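Local coordinates for protein SAM-dependent methyltransferase (Pyrococcus horikoshii, PDB 1WZN) that probably transfers a methyl group from S-adenosyl-L-methionine to a substrate not yet identified, binding the cofactor product S-adenosyl-L-homocysteine in a Rossmann-like domain, at residues 27-32 with 232-237; 40-45 with 62-67; 98-103 with 128-133; 182-187 with 202-207. All coordinates share one frame; numbering follows the deposited sequence.

Interaction 1. Residues 27-32 with 232-237; sequences IDFVEE and LKRELS
The ring of Phe-29 lies flat against the backbone of Leu-232: Leu-232 CA sits 3.7 Å from the ring centroid and only 8° off the ring normal, a CH-pi contact over the face. With CG anti to the backbone N (chi1 179°), the ring reaches out from the helix to the turn. Its CE1 comes 3.8 Å from Arg-234 CG, and Arg-234 N lies at the ring edge. On the Leu-232 side chain, CD2 meets Phe-29 CD2 at 3.7 Å. The contact sets helix 23-36 against the loop that joins the last two strands, 225-230 and 242-248, of the Rossmann-like sheet; Trp-244 of the second of these meets the Phe-29 ring edge-to-face. Without the ring, as with an alanine here, Leu-232 CA would lose its support, which would probably open a gap between helix and loop. Glu-32 and Arg-234 meet through aliphatic carbons, CG to CD at 3.5 Å, and two waters link them further. One donates to Glu-32 OE1 (2.7 Å) and accepts from the backbone Arg-234 N; only the second joins the charged groups, accepting from Arg-234 NH1 and donating weakly to Glu-32 OE2. Direct ion pairing of Arg-234 goes instead to Asp-37, through NE.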
# COMPACT_ATOMS: atom_id res chain seq x y z
N ILE A 27 7.17 3.53 -34.94
CA ILE A 27 6.88 3.54 -36.37
C ILE A 27 7.53 2.34 -37.07
O ILE A 27 7.06 1.90 -38.11
CB ILE A 27 7.30 4.89 -37.00
CG1 ILE A 27 6.45 6.00 -36.39
CG2 ILE A 27 7.10 4.86 -38.51
CD1 ILE A 27 4.94 5.73 -36.40
N ASP A 28 8.59 1.79 -36.48
CA ASP A 28 9.21 0.59 -37.04
C ASP A 28 8.15 -0.50 -36.98
O ASP A 28 7.97 -1.27 -37.93
CB ASP A 28 10.41 0.12 -36.20
CG ASP A 28 11.67 0.92 -36.44
OD1 ASP A 28 11.69 1.73 -37.39
OD2 ASP A 28 12.64 0.72 -35.68
N PHE A 29 7.44 -0.57 -35.85
CA PHE A 29 6.39 -1.57 -35.67
C PHE A 29 5.24 -1.30 -36.64
O PHE A 29 4.70 -2.23 -37.24
CB PHE A 29 5.86 -1.54 -34.22
CG PHE A 29 4.75 -2.52 -33.96
CD1 PHE A 29 4.89 -3.86 -34.29
CD2 PHE A 29 3.56 -2.10 -33.38
CE1 PHE A 29 3.86 -4.78 -34.05
CE2 PHE A 29 2.52 -3.00 -33.13
CZ PHE A 29 2.67 -4.35 -33.46
N VAL A 30 4.87 -0.03 -36.78
CA VAL A 30 3.81 0.34 -37.70
C VAL A 30 4.15 -0.10 -39.12
O VAL A 30 3.29 -0.64 -39.83
CB VAL A 30 3.55 1.87 -37.67
CG1 VAL A 30 2.60 2.27 -38.80
CG2 VAL A 30 2.95 2.26 -36.32
N GLU A 31 5.40 0.09 -39.55
CA GLU A 31 5.78 -0.31 -40.90
C GLU A 31 5.73 -1.83 -41.05
O GLU A 31 5.48 -2.33 -42.15
CB GLU A 31 7.17 0.20 -41.27
CG GLU A 31 7.28 1.70 -41.40
CD GLU A 31 8.47 2.12 -42.23
OE1 GLU A 31 8.31 2.28 -43.46
OE2 GLU A 31 9.57 2.28 -41.66
N GLU A 32 6.00 -2.56 -39.97
CA GLU A 32 5.93 -4.01 -40.06
C GLU A 32 4.47 -4.39 -40.29
O GLU A 32 4.17 -5.32 -41.03
CB GLU A 32 6.46 -4.68 -38.79
CG GLU A 32 6.26 -6.19 -38.81
CD GLU A 32 7.05 -6.92 -37.74
OE1 GLU A 32 6.87 -6.59 -36.55
OE2 GLU A 32 7.83 -7.83 -38.09
N LEU A 232 4.67 -3.84 -29.23
CA LEU A 232 5.43 -3.72 -30.48
C LEU A 232 5.81 -5.02 -31.18
O LEU A 232 6.89 -5.11 -31.78
CB LEU A 232 6.69 -2.89 -30.23
CG LEU A 232 6.44 -1.51 -29.61
CD1 LEU A 232 7.76 -0.76 -29.50
CD2 LEU A 232 5.44 -0.73 -30.46
N LYS A 233 4.93 -6.01 -31.12
CA LYS A 233 5.17 -7.28 -31.79
C LYS A 233 3.86 -7.72 -32.41
O LYS A 233 2.80 -7.45 -31.86
CB LYS A 233 5.64 -8.35 -30.79
CG LYS A 233 6.99 -8.07 -30.15
CD LYS A 233 7.39 -9.19 -29.20
CE LYS A 233 8.75 -8.93 -28.58
NZ LYS A 233 9.83 -8.81 -29.62
N ARG A 234 3.93 -8.37 -33.57
CA ARG A 234 2.72 -8.83 -34.23
C ARG A 234 2.25 -10.13 -33.57
O ARG A 234 2.06 -11.16 -34.23
CB ARG A 234 2.95 -9.02 -35.73
CG ARG A 234 3.13 -7.69 -36.46
CD ARG A 234 3.28 -7.86 -37.97
NE ARG A 234 2.12 -8.48 -38.58
CZ ARG A 234 2.08 -9.74 -39.00
NH1 ARG A 234 3.15 -10.51 -38.87
NH2 ARG A 234 0.99 -10.23 -39.56
N GLU A 235 2.08 -10.06 -32.26
CA GLU A 235 1.62 -11.18 -31.45
C GLU A 235 1.07 -10.58 -30.16
O GLU A 235 1.28 -9.39 -29.89
CB GLU A 235 2.77 -12.15 -31.15
CG GLU A 235 3.97 -11.52 -30.46
CD GLU A 235 5.11 -12.50 -30.24
OE1 GLU A 235 5.61 -13.08 -31.23
OE2 GLU A 235 5.52 -12.70 -29.08
N LEU A 236 0.37 -11.39 -29.38
CA LEU A 236 -0.18 -10.91 -28.12
C LEU A 236 0.24 -11.87 -27.01
O LEU A 236 -0.04 -13.06 -27.08
CB LEU A 236 -1.71 -10.85 -28.19
CG LEU A 236 -2.44 -10.30 -26.96
CD1 LEU A 236 -2.13 -8.81 -26.80
CD2 LEU A 236 -3.94 -10.50 -27.12
N SER A 237 0.94 -11.34 -26.01
CA SER A 237 1.39 -12.16 -24.89
C SER A 237 0.53 -11.85 -23.68
O SER A 237 0.08 -10.72 -23.49
CB SER A 237 2.86 -11.89 -24.59
OG SER A 237 3.68 -12.22 -25.70
O HOH W 1 6.55 -8.62 -34.85
O HOH W 2 5.80 -10.01 -37.87

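Interaction 2. Residues 40-45 with 62-67; sequences REVRRV and RGYEVV
Arg-44 and Glu-65 reach out on the same face of a parallel strand pair, their charged groups turned 57° against each other. Both have CG anti to the backbone N (chi1 -170° and -178°) and extended chains, which bring the guanidinium and carboxylate together beyond the backbones. Glu-65 OE2 lies at the guanidinium edge in a salt bridge with Arg-44 NH1, although the modelled separation is so short that its close geometry is doubtful. Val-67 CG2 packs obliquely on the guanidinium, 3.7 Å from Arg-44 NH1.

Tyr-64 is turned differently. The ring presents its edge to the backbone of the loop before strand 44-48: CE1 is 3.2 Å from Val-42 O, and Arg-43 O lies in the ring plane at the edge. Val-42 CG1 touches CE1 at 4.0 Å, and Val-45 CG2 comes obliquely to CD1. The phenol OH probably bonds Glu-31 of helix 23-36.

Strands 44-48 and 65-70 are the two ends of a right-handed beta-alpha-beta crossover through helix 54-61, at the start of the Rossmann-like methyltransferase fold. Gly-63, in the Schellman motif that ends the helix, has positive phi. The register is fixed by Glu-65 N to Arg-43 O (2.8 Å), Val-45 N to Glu-65 O (2.9 Å) and Val-67 N to Val-45 O (2.9 Å). Val-45 and Val-66 occupy the other face, where Val-66 packs on Thr-56 and Leu-59 of the helix.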
# COMPACT_ATOMS: atom_id res chain seq x y z
N ARG A 40 -2.18 -4.23 -49.52
CA ARG A 40 -1.90 -3.28 -50.59
C ARG A 40 -0.67 -2.52 -50.16
O ARG A 40 -0.31 -2.52 -48.98
CB ARG A 40 -3.07 -2.31 -50.79
CG ARG A 40 -3.37 -1.38 -49.62
CD ARG A 40 -4.50 -0.40 -49.94
NE ARG A 40 -4.23 0.35 -51.16
CZ ARG A 40 -4.78 0.08 -52.35
NH1 ARG A 40 -5.64 -0.92 -52.49
NH2 ARG A 40 -4.44 0.81 -53.41
N GLU A 41 -0.00 -1.87 -51.12
CA GLU A 41 1.18 -1.09 -50.81
C GLU A 41 0.68 0.14 -50.05
O GLU A 41 -0.32 0.75 -50.44
CB GLU A 41 1.90 -0.66 -52.09
CG GLU A 41 3.07 0.28 -51.84
CD GLU A 41 3.86 0.59 -53.10
OE1 GLU A 41 3.24 0.87 -54.15
OE2 GLU A 41 5.11 0.55 -53.03
N VAL A 42 1.37 0.50 -48.97
CA VAL A 42 0.95 1.65 -48.19
C VAL A 42 1.81 2.86 -48.51
O VAL A 42 3.02 2.84 -48.30
CB VAL A 42 1.02 1.35 -46.67
CG1 VAL A 42 0.73 2.62 -45.87
CG2 VAL A 42 0.01 0.27 -46.31
N ARG A 43 1.17 3.91 -49.02
CA ARG A 43 1.84 5.15 -49.38
C ARG A 43 1.20 6.37 -48.74
O ARG A 43 1.89 7.22 -48.19
CB ARG A 43 1.83 5.33 -50.90
CG ARG A 43 2.63 4.29 -51.68
CD ARG A 43 2.37 4.44 -53.17
NE ARG A 43 3.15 3.51 -53.98
CZ ARG A 43 4.47 3.57 -54.14
NH1 ARG A 43 5.16 4.53 -53.54
NH2 ARG A 43 5.09 2.68 -54.90
N ARG A 44 -0.13 6.45 -48.82
CA ARG A 44 -0.88 7.59 -48.28
C ARG A 44 -1.57 7.20 -46.97
O ARG A 44 -2.36 6.25 -46.92
CB ARG A 44 -1.90 8.06 -49.31
CG ARG A 44 -2.61 9.39 -48.99
CD ARG A 44 -3.36 9.87 -50.24
NE ARG A 44 -4.48 10.78 -49.97
CZ ARG A 44 -4.37 12.08 -49.71
NH1 ARG A 44 -3.18 12.66 -49.68
NH2 ARG A 44 -5.46 12.82 -49.52
N VAL A 45 -1.25 7.94 -45.91
CA VAL A 45 -1.78 7.67 -44.57
C VAL A 45 -2.54 8.85 -43.99
O VAL A 45 -2.12 9.99 -44.12
CB VAL A 45 -0.62 7.36 -43.60
CG1 VAL A 45 -1.15 7.00 -42.22
CG2 VAL A 45 0.23 6.22 -44.16
N ARG A 62 9.78 9.17 -43.39
CA ARG A 62 10.11 7.89 -44.01
C ARG A 62 9.53 7.74 -45.43
O ARG A 62 9.66 6.70 -46.07
CB ARG A 62 9.59 6.77 -43.10
CG ARG A 62 10.34 6.69 -41.76
CD ARG A 62 9.87 5.51 -40.91
NE ARG A 62 10.33 5.64 -39.53
CZ ARG A 62 10.56 4.51 -38.83
NH1 ARG A 62 10.37 3.33 -39.40
NH2 ARG A 62 10.99 4.58 -37.57
N GLY A 63 8.84 8.79 -45.90
CA GLY A 63 8.43 8.82 -47.31
C GLY A 63 6.91 8.67 -47.49
O GLY A 63 6.37 8.74 -48.59
N TYR A 64 6.16 8.48 -46.42
CA TYR A 64 4.71 8.36 -46.55
C TYR A 64 4.09 9.73 -46.85
O TYR A 64 4.62 10.76 -46.42
CB TYR A 64 4.13 7.78 -45.27
CG TYR A 64 4.57 6.35 -45.04
CD1 TYR A 64 4.00 5.31 -45.77
CD2 TYR A 64 5.61 6.04 -44.17
CE1 TYR A 64 4.45 4.00 -45.64
CE2 TYR A 64 6.08 4.73 -44.03
CZ TYR A 64 5.48 3.72 -44.78
OH TYR A 64 5.93 2.42 -44.68
N GLU A 65 3.00 9.72 -47.61
CA GLU A 65 2.26 10.94 -47.93
C GLU A 65 1.23 10.97 -46.81
O GLU A 65 0.29 10.18 -46.82
CB GLU A 65 1.55 10.81 -49.28
CG GLU A 65 0.79 12.06 -49.70
CD GLU A 65 -0.06 11.84 -50.94
OE1 GLU A 65 0.40 11.15 -51.86
OE2 GLU A 65 -1.19 12.37 -51.00
N VAL A 66 1.41 11.87 -45.86
CA VAL A 66 0.52 11.91 -44.70
C VAL A 66 -0.40 13.11 -44.59
O VAL A 66 -0.02 14.24 -44.92
CB VAL A 66 1.36 11.83 -43.40
CG1 VAL A 66 0.46 11.59 -42.19
CG2 VAL A 66 2.39 10.72 -43.54
N VAL A 67 -1.62 12.85 -44.14
CA VAL A 67 -2.62 13.89 -43.91
C VAL A 67 -2.93 13.77 -42.41
O VAL A 67 -3.30 12.70 -41.95
CB VAL A 67 -3.91 13.63 -44.70
CG1 VAL A 67 -4.99 14.64 -44.30
CG2 VAL A 67 -3.63 13.73 -46.21

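Interaction 3. Residues 98-103 with 128-133; sequences LEIAFK and FSKVAE
Lys-130 and Ile-100 make the close-packed part of this contact, their side chains sliding past each other in opposite directions. Lys-130 CB rests 3.7 Å from Ile-100 CG1, while Ile-100 CD1 reaches on to 3.9 Å from Lys-130 O. The chi1 of 60° places Ile-100 CG1 between its own backbone N and carbonyl carbon, a sterically crowded setting that turns this branch to the helix. Lys-130, bent at chi2, chi3 and chi4, then folds back so that NZ donates to Ile-100 O at 3.0 Å, with a C=O...N angle of 164°; its CE also passes 3.5 Å from Leu-98 O. Cut back to an alanine, this position is likely to leave Ile-100 O without its donor and to lose the aliphatic chain that passes Leu-98 O. The contact joins helix 121-134 to the loop leading from strand 91-94 into strand 106-111 of the Rossmann-like domain. Leu-48 of strand 44-48 packs on both Ile-100 and Val-131. Toward Lys-103 and Glu-133, both exposed, the fit is looser. There Lys-103 CA makes a CA-H...O contact with Glu-133 O at 3.4 Å, and the charged ends, Lys-103 NZ and Glu-133 OE1, stay 6.1 Å apart. A water links the two backbones, donating to Phe-102 O at 2.6 Å and to Lys-130 O at 2.8 Å.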
# COMPACT_ATOMS: atom_id res chain seq x y z
N LEU A 98 -14.94 12.35 -36.01
CA LEU A 98 -16.25 11.73 -36.19
C LEU A 98 -17.00 12.30 -37.39
O LEU A 98 -18.07 11.82 -37.75
CB LEU A 98 -17.10 11.90 -34.93
CG LEU A 98 -16.53 11.28 -33.66
CD1 LEU A 98 -17.47 11.55 -32.49
CD2 LEU A 98 -16.34 9.78 -33.85
N GLU A 99 -16.44 13.33 -38.00
CA GLU A 99 -17.07 13.97 -39.14
C GLU A 99 -16.29 13.85 -40.44
O GLU A 99 -16.59 14.55 -41.41
CB GLU A 99 -17.32 15.45 -38.83
CG GLU A 99 -18.40 15.70 -37.79
CD GLU A 99 -18.41 17.13 -37.28
OE1 GLU A 99 -17.99 18.04 -38.03
OE2 GLU A 99 -18.83 17.34 -36.12
N ILE A 100 -15.28 12.99 -40.48
CA ILE A 100 -14.51 12.85 -41.71
C ILE A 100 -15.42 12.29 -42.79
O ILE A 100 -16.40 11.59 -42.50
CB ILE A 100 -13.28 11.92 -41.55
CG1 ILE A 100 -13.72 10.51 -41.13
CG2 ILE A 100 -12.31 12.52 -40.54
CD1 ILE A 100 -12.57 9.51 -41.08
N ALA A 101 -15.11 12.61 -44.05
CA ALA A 101 -15.93 12.15 -45.16
C ALA A 101 -15.08 11.61 -46.31
O ALA A 101 -15.52 11.61 -47.47
CB ALA A 101 -16.83 13.28 -45.65
N PHE A 102 -13.88 11.16 -46.00
CA PHE A 102 -12.99 10.62 -47.01
C PHE A 102 -13.59 9.33 -47.54
O PHE A 102 -14.18 8.55 -46.78
CB PHE A 102 -11.61 10.36 -46.41
CG PHE A 102 -10.96 11.59 -45.86
CD1 PHE A 102 -10.56 12.62 -46.72
CD2 PHE A 102 -10.77 11.74 -44.50
CE1 PHE A 102 -9.97 13.78 -46.21
CE2 PHE A 102 -10.20 12.89 -43.98
CZ PHE A 102 -9.79 13.92 -44.84
N LYS A 103 -13.45 9.09 -48.84
CA LYS A 103 -14.02 7.90 -49.44
C LYS A 103 -12.99 7.04 -50.15
O LYS A 103 -12.52 7.38 -51.24
CB LYS A 103 -15.12 8.28 -50.43
CG LYS A 103 -16.19 9.18 -49.83
CD LYS A 103 -16.99 8.46 -48.75
CE LYS A 103 -17.86 9.43 -47.96
NZ LYS A 103 -18.62 10.33 -48.88
N PHE A 128 -15.10 3.96 -36.26
CA PHE A 128 -14.66 2.80 -37.02
C PHE A 128 -15.37 2.74 -38.37
O PHE A 128 -14.78 2.34 -39.37
CB PHE A 128 -14.93 1.50 -36.25
CG PHE A 128 -14.09 1.32 -35.01
CD1 PHE A 128 -12.90 2.02 -34.84
CD2 PHE A 128 -14.47 0.41 -34.03
CE1 PHE A 128 -12.11 1.82 -33.70
CE2 PHE A 128 -13.68 0.20 -32.90
CZ PHE A 128 -12.50 0.91 -32.74
N SER A 129 -16.64 3.12 -38.38
CA SER A 129 -17.42 3.12 -39.62
C SER A 129 -16.84 4.13 -40.61
O SER A 129 -16.69 3.83 -41.80
CB SER A 129 -18.88 3.46 -39.33
OG SER A 129 -19.66 3.30 -40.50
N LYS A 130 -16.51 5.32 -40.12
CA LYS A 130 -15.94 6.36 -40.97
C LYS A 130 -14.54 5.98 -41.46
O LYS A 130 -14.15 6.31 -42.58
CB LYS A 130 -15.87 7.70 -40.22
CG LYS A 130 -17.19 8.21 -39.69
CD LYS A 130 -18.14 8.58 -40.81
CE LYS A 130 -18.89 9.87 -40.49
NZ LYS A 130 -19.18 10.65 -41.72
N VAL A 131 -13.78 5.29 -40.61
CA VAL A 131 -12.44 4.85 -40.96
C VAL A 131 -12.51 3.82 -42.08
O VAL A 131 -11.76 3.88 -43.05
CB VAL A 131 -11.70 4.24 -39.73
CG1 VAL A 131 -10.44 3.52 -40.18
CG2 VAL A 131 -11.34 5.36 -38.74
N ALA A 132 -13.43 2.86 -41.94
CA ALA A 132 -13.60 1.84 -42.96
C ALA A 132 -13.93 2.50 -44.31
O ALA A 132 -13.42 2.10 -45.35
CB ALA A 132 -14.71 0.88 -42.57
N GLU A 133 -14.78 3.53 -44.28
CA GLU A 133 -15.17 4.23 -45.50
C GLU A 133 -14.00 5.01 -46.11
O GLU A 133 -13.99 5.26 -47.32
CB GLU A 133 -16.34 5.17 -45.23
CG GLU A 133 -17.59 4.48 -44.71
CD GLU A 133 -18.80 5.39 -44.66
OE1 GLU A 133 -18.69 6.52 -44.14
OE2 GLU A 133 -19.88 4.97 -45.14
O HOH W 3 -14.55 8.64 -44.16

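Interaction 4. Residues 182-187 with 202-207; sequences KLRFKR and LVDDEL
Arg-184 folds its guanidinium over the backbone of the neighbouring strand, one face covering Asp-205 C and Glu-206 N. The bends at chi2 (-64°) and chi3 turn the group across, so that Asp-204 OD2 lies in plane at its edge, 2.9 Å from NH2 in a salt bridge; NH2 also makes a weak hydrogen bond to Asp-204 OD1, at 3.0 Å. The carboxylate plane of Asp-204 stands 72° from the guanidinium. Lys-186 runs beside Asp-204, pointing the same way, and its NZ meets OD1 at 2.7 Å from above the carboxylate plane. One carboxylate thus takes two cations, which would probably stabilise it in its charged form, and a water donates to its OD2 at 2.8 Å. On the opposite face Leu-207 CD1 lies 3.8 Å from Phe-185 CB, and Phe-185 CZ sits over the Arg-187 guanidinium. Backbone bonds in the Leu-183/Leu-207, Phe-185/Asp-205 and Arg-187/Val-203 pairs fix the antiparallel register, the segment axes 171° apart. This beta hairpin, 182-192 with 198-208, is one side of a four-stranded antiparallel sheet: strand 166-177 flanks 182-192, with its Asp-172 bridging Arg-187. The chain's N-terminal residues cover Asp-205, whereas Asn-160 of the third subunit bonds Lys-186 NZ.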
# COMPACT_ATOMS: atom_id res chain seq x y z
N LYS A 182 -15.92 4.34 -17.05
CA LYS A 182 -15.50 5.72 -17.24
C LYS A 182 -14.32 5.99 -16.33
O LYS A 182 -14.19 5.41 -15.25
CB LYS A 182 -16.63 6.69 -16.89
CG LYS A 182 -17.82 6.66 -17.84
CD LYS A 182 -17.51 7.33 -19.18
CE LYS A 182 -18.78 7.50 -20.01
NZ LYS A 182 -18.51 8.18 -21.31
N LEU A 183 -13.44 6.88 -16.78
CA LEU A 183 -12.27 7.26 -16.00
C LEU A 183 -12.15 8.78 -16.11
O LEU A 183 -12.34 9.34 -17.19
CB LEU A 183 -11.02 6.58 -16.57
CG LEU A 183 -9.66 6.83 -15.92
CD1 LEU A 183 -8.70 5.71 -16.29
CD2 LEU A 183 -9.10 8.18 -16.35
N ARG A 184 -11.87 9.43 -14.99
CA ARG A 184 -11.68 10.87 -15.00
C ARG A 184 -10.18 11.07 -14.85
O ARG A 184 -9.62 10.76 -13.81
CB ARG A 184 -12.41 11.52 -13.82
CG ARG A 184 -13.92 11.40 -13.89
CD ARG A 184 -14.47 12.15 -15.09
NE ARG A 184 -14.09 13.56 -15.08
CZ ARG A 184 -14.56 14.47 -15.93
NH1 ARG A 184 -15.43 14.12 -16.87
NH2 ARG A 184 -14.15 15.73 -15.85
N PHE A 185 -9.55 11.56 -15.91
CA PHE A 185 -8.11 11.78 -15.89
C PHE A 185 -7.82 13.22 -15.51
O PHE A 185 -8.18 14.16 -16.22
CB PHE A 185 -7.50 11.48 -17.25
CG PHE A 185 -6.02 11.74 -17.31
CD1 PHE A 185 -5.16 11.09 -16.45
CD2 PHE A 185 -5.51 12.67 -18.21
CE1 PHE A 185 -3.79 11.35 -16.47
CE2 PHE A 185 -4.14 12.94 -18.24
CZ PHE A 185 -3.28 12.28 -17.37
N LYS A 186 -7.14 13.40 -14.38
CA LYS A 186 -6.83 14.73 -13.90
C LYS A 186 -5.33 14.94 -13.81
O LYS A 186 -4.59 14.07 -13.37
CB LYS A 186 -7.50 14.93 -12.54
CG LYS A 186 -9.02 14.74 -12.61
CD LYS A 186 -9.66 14.60 -11.25
CE LYS A 186 -11.15 14.33 -11.35
NZ LYS A 186 -11.91 15.46 -11.95
N ARG A 187 -4.90 16.11 -14.25
CA ARG A 187 -3.49 16.45 -14.24
C ARG A 187 -3.30 17.94 -13.96
O ARG A 187 -3.79 18.79 -14.71
CB ARG A 187 -2.86 16.07 -15.58
CG ARG A 187 -1.51 16.71 -15.87
CD ARG A 187 -0.93 16.18 -17.17
NE ARG A 187 -0.52 14.78 -17.04
CZ ARG A 187 -0.21 13.99 -18.07
NH1 ARG A 187 -0.28 14.45 -19.31
NH2 ARG A 187 0.18 12.74 -17.85
N LEU A 202 -5.31 22.98 -15.02
CA LEU A 202 -5.83 21.67 -14.65
C LEU A 202 -6.45 20.93 -15.82
O LEU A 202 -7.42 21.40 -16.42
CB LEU A 202 -6.88 21.81 -13.54
CG LEU A 202 -7.63 20.52 -13.16
CD1 LEU A 202 -6.69 19.57 -12.45
CD2 LEU A 202 -8.81 20.87 -12.26
N VAL A 203 -5.89 19.78 -16.16
CA VAL A 203 -6.44 18.95 -17.22
C VAL A 203 -7.47 18.09 -16.51
O VAL A 203 -7.21 17.59 -15.42
CB VAL A 203 -5.38 18.02 -17.85
CG1 VAL A 203 -6.04 17.10 -18.88
CG2 VAL A 203 -4.27 18.83 -18.50
N ASP A 204 -8.65 17.95 -17.11
CA ASP A 204 -9.70 17.14 -16.51
C ASP A 204 -10.58 16.61 -17.64
O ASP A 204 -11.53 17.26 -18.07
CB ASP A 204 -10.52 17.99 -15.54
CG ASP A 204 -11.61 17.20 -14.84
OD1 ASP A 204 -11.41 16.00 -14.59
OD2 ASP A 204 -12.67 17.79 -14.54
N ASP A 205 -10.23 15.43 -18.14
CA ASP A 205 -10.97 14.82 -19.24
C ASP A 205 -11.66 13.53 -18.85
O ASP A 205 -11.13 12.74 -18.07
CB ASP A 205 -10.03 14.50 -20.40
CG ASP A 205 -9.34 15.73 -20.95
OD1 ASP A 205 -10.00 16.78 -21.06
OD2 ASP A 205 -8.14 15.62 -21.29
N GLU A 206 -12.84 13.31 -19.42
CA GLU A 206 -13.58 12.09 -19.16
C GLU A 206 -13.15 11.08 -20.22
O GLU A 206 -13.26 11.34 -21.41
CB GLU A 206 -15.08 12.33 -19.28
CG GLU A 206 -15.90 11.07 -19.03
CD GLU A 206 -17.39 11.30 -19.21
OE1 GLU A 206 -17.83 11.49 -20.36
OE2 GLU A 206 -18.12 11.27 -18.19
N LEU A 207 -12.63 9.94 -19.78
CA LEU A 207 -12.18 8.91 -20.71
C LEU A 207 -12.99 7.64 -20.55
O LEU A 207 -13.64 7.42 -19.53
CB LEU A 207 -10.69 8.62 -20.49
CG LEU A 207 -9.78 9.84 -20.68
CD1 LEU A 207 -8.35 9.46 -20.37
CD2 LEU A 207 -9.90 10.35 -22.12
O HOH W 4 -14.46 16.85 -12.67

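Interactions 1 and 2 touch directly: Glu-31 of helix 23-36 takes Arg-62 NH1 at 2.6 Å through OE2, and its OE1 lies 2.7 Å from Tyr-64 OH. Interaction 3 belongs to the same Rossmann-like domain, its nearest atoms about 5 Å from those of interaction 2. Interaction 4 stands apart in the antiparallel sheet, its centre about 33 Å from that of interaction 2, on the opposite side of the chain's centre. The contacts lie at different distances from the bound S-adenosyl-L-homocysteine: the side chain of Leu-98 is about 5 Å away, Asp-205 about 8 Å, Val-66 about 10 Å and Leu-232 about 12 Å.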